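Local coordinates for serine protease MT3772 (Mycobacterium tuberculosis, PDB 3K6Y), which probably cleaves peptide bonds as a chymotrypsin-like serine protease and is needed by the bacterium to resist oxidative stress and acid, at residues V83-G88 against F92-V97. Residues are numbered along the deposited sequence; the frame is centred on the assembly and turned at random.
Sequences VTVYAG and FEATVV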
loop_
_atom_site.group_PDB
_atom_site.type_symbol
_atom_site.label_atom_id
_atom_site.label_comp_id
_atom_site.label_asym_id
_atom_site.label_seq_id
_atom_site.Cartn_x
_atom_site.Cartn_y
_atom_site.Cartn_z
ATOM N N VAL A 83 -1.749 -8.615 12.372
ATOM C CA VAL A 83 -1.085 -9.839 11.928
ATOM C C VAL A 83 -0.657 -10.616 13.160
ATOM O O VAL A 83 -0.028 -10.055 14.054
ATOM C CB VAL A 83 0.137 -9.517 11.053
ATOM C CG1 VAL A 83 0.872 -10.798 10.629
ATOM C CG2 VAL A 83 -0.248 -8.694 9.825
ATOM N N THR A 84 -1.036 -11.889 13.218
ATOM C CA THR A 84 -0.634 -12.770 14.310
ATOM C C THR A 84 0.163 -13.930 13.725
ATOM O O THR A 84 -0.189 -14.477 12.677
ATOM C CB THR A 84 -1.865 -13.313 15.058
ATOM O OG1 THR A 84 -2.637 -12.197 15.531
ATOM C CG2 THR A 84 -1.459 -14.155 16.263
ATOM N N VAL A 85 1.241 -14.293 14.416
ATOM C CA VAL A 85 2.054 -15.438 14.054
ATOM C C VAL A 85 1.789 -16.555 15.078
ATOM O O VAL A 85 1.784 -16.301 16.277
ATOM C CB VAL A 85 3.551 -15.021 14.074
ATOM C CG1 VAL A 85 4.472 -16.231 14.087
ATOM C CG2 VAL A 85 3.835 -14.079 12.891
ATOM N N TYR A 86 1.575 -17.773 14.593
ATOM C CA TYR A 86 1.358 -18.907 15.504
ATOM C C TYR A 86 2.526 -19.857 15.403
ATOM O O TYR A 86 2.874 -20.301 14.308
ATOM C CB TYR A 86 0.080 -19.660 15.161
ATOM C CG TYR A 86 -1.131 -18.802 15.319
ATOM C CD1 TYR A 86 -1.521 -17.946 14.291
ATOM C CD2 TYR A 86 -1.886 -18.823 16.489
ATOM C CE1 TYR A 86 -2.618 -17.133 14.403
ATOM C CE2 TYR A 86 -3.024 -17.995 16.605
ATOM C CZ TYR A 86 -3.361 -17.152 15.551
ATOM O OH TYR A 86 -4.468 -16.325 15.617
ATOM N N ALA A 87 3.136 -20.146 16.553
ATOM C CA ALA A 87 4.207 -21.138 16.621
ATOM C C ALA A 87 3.919 -22.017 17.822
ATOM O O ALA A 87 3.601 -21.508 18.889
ATOM C CB ALA A 87 5.560 -20.455 16.779
ATOM N N GLY A 88 4.042 -23.329 17.647
ATOM C CA GLY A 88 3.765 -24.264 18.737
ATOM C C GLY A 88 2.387 -24.054 19.348
ATOM O O GLY A 88 2.227 -24.132 20.570
ATOM N N PHE A 92 1.522 -15.022 18.653
ATOM C CA PHE A 92 2.524 -13.978 18.915
ATOM C C PHE A 92 2.125 -12.760 18.116
ATOM O O PHE A 92 1.828 -12.854 16.935
ATOM C CB PHE A 92 3.914 -14.463 18.481
ATOM C CG PHE A 92 4.432 -15.570 19.338
ATOM C CD1 PHE A 92 4.085 -16.895 19.078
ATOM C CD2 PHE A 92 5.208 -15.290 20.461
ATOM C CE1 PHE A 92 4.509 -17.925 19.915
ATOM C CE2 PHE A 92 5.632 -16.329 21.302
ATOM C CZ PHE A 92 5.275 -17.629 21.029
ATOM N N GLU A 93 2.130 -11.607 18.764
ATOM C CA GLU A 93 1.912 -10.355 18.064
ATOM C C GLU A 93 3.068 -10.092 17.108
ATOM O O GLU A 93 4.223 -10.396 17.404
ATOM C CB GLU A 93 1.800 -9.213 19.080
ATOM C CG GLU A 93 0.557 -9.288 19.986
ATOM C CD GLU A 93 0.398 -8.093 20.906
ATOM O OE1 GLU A 93 0.926 -7.005 20.579
ATOM O OE2 GLU A 93 -0.275 -8.234 21.948
ATOM N N ALA A 94 2.729 -9.540 15.953
ATOM C CA ALA A 94 3.713 -9.250 14.921
ATOM C C ALA A 94 3.518 -7.833 14.413
ATOM O O ALA A 94 2.409 -7.276 14.445
ATOM C CB ALA A 94 3.600 -10.230 13.810
ATOM N N THR A 95 4.606 -7.258 13.921
ATOM C CA THR A 95 4.614 -5.949 13.265
ATOM C C THR A 95 5.181 -6.148 11.864
ATOM O O THR A 95 6.206 -6.807 11.706
ATOM C CB THR A 95 5.526 -4.940 14.065
ATOM O OG1 THR A 95 4.975 -4.801 15.381
ATOM C CG2 THR A 95 5.529 -3.580 13.402
ATOM N N VAL A 96 4.553 -5.549 10.858
ATOM C CA VAL A 96 5.095 -5.613 9.503
ATOM C C VAL A 96 6.168 -4.508 9.393
ATOM O O VAL A 96 5.842 -3.321 9.402
ATOM C CB VAL A 96 3.993 -5.386 8.449
ATOM C CG1 VAL A 96 4.585 -5.495 7.070
ATOM C CG2 VAL A 96 2.847 -6.393 8.627
ATOM N N VAL A 97 7.440 -4.894 9.305
ATOM C CA VAL A 97 8.520 -3.915 9.273
ATOM C C VAL A 97 9.158 -3.746 7.911
ATOM O O VAL A 97 9.896 -2.783 7.688
ATOM C CB VAL A 97 9.611 -4.198 10.355
ATOM C CG1 VAL A 97 8.988 -4.144 11.736
ATOM C CG2 VAL A 97 10.317 -5.530 10.120
HETATM O O HOH W 1 -0.215 -6.653 13.762
HETATM O O HOH W 2 -0.297 -8.559 16.355
#
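Val85 and Phe92 grip each other through both backbone polar groups: Val85 N reaches Phe92 O at 3.0 Å in an almost straight bond (172°), and Phe92 N returns to Val85 O at 2.7 Å, more bent at hydrogen. The Phe92 ring sits edge-on to the other strand, with the carbonyl oxygens of Val85 and Ala87 near its plane; its CE1 is 3.8 Å from Ala87 O. Next along is the non-hydrogen-bonded pair Thr84 and Glu93, where the Thr84 methyl CG2 lies 3.6 Å from Phe92 O. Beyond it the strands part. Ala94 N still makes a weak, bent bond of 3.4 Å to Val83 O, but one water also bridges these two atoms, and a second links Val83 N to Ala94 O, which are too far apart to bond directly. On the apolar side, Ala94 CB packs 4.0 Å from Val85 CG2. In Val83, chi1 of 178° puts CG1 beside the carbonyl carbon, and CG2, beside the backbone N, meets Val96 CG2 at 4.0 Å, the two side chains crossing at about a right angle. Leu108 touches Val83, Val85 and Val96 from strand 105-109, while Val110 and Pro114 touch the Phe92 side chain. This is an antiparallel beta hairpin, bridged by two waters where it opens, joining strands 82-87 and 90-100 in one six-stranded barrel of the two-barrel chymotrypsin fold.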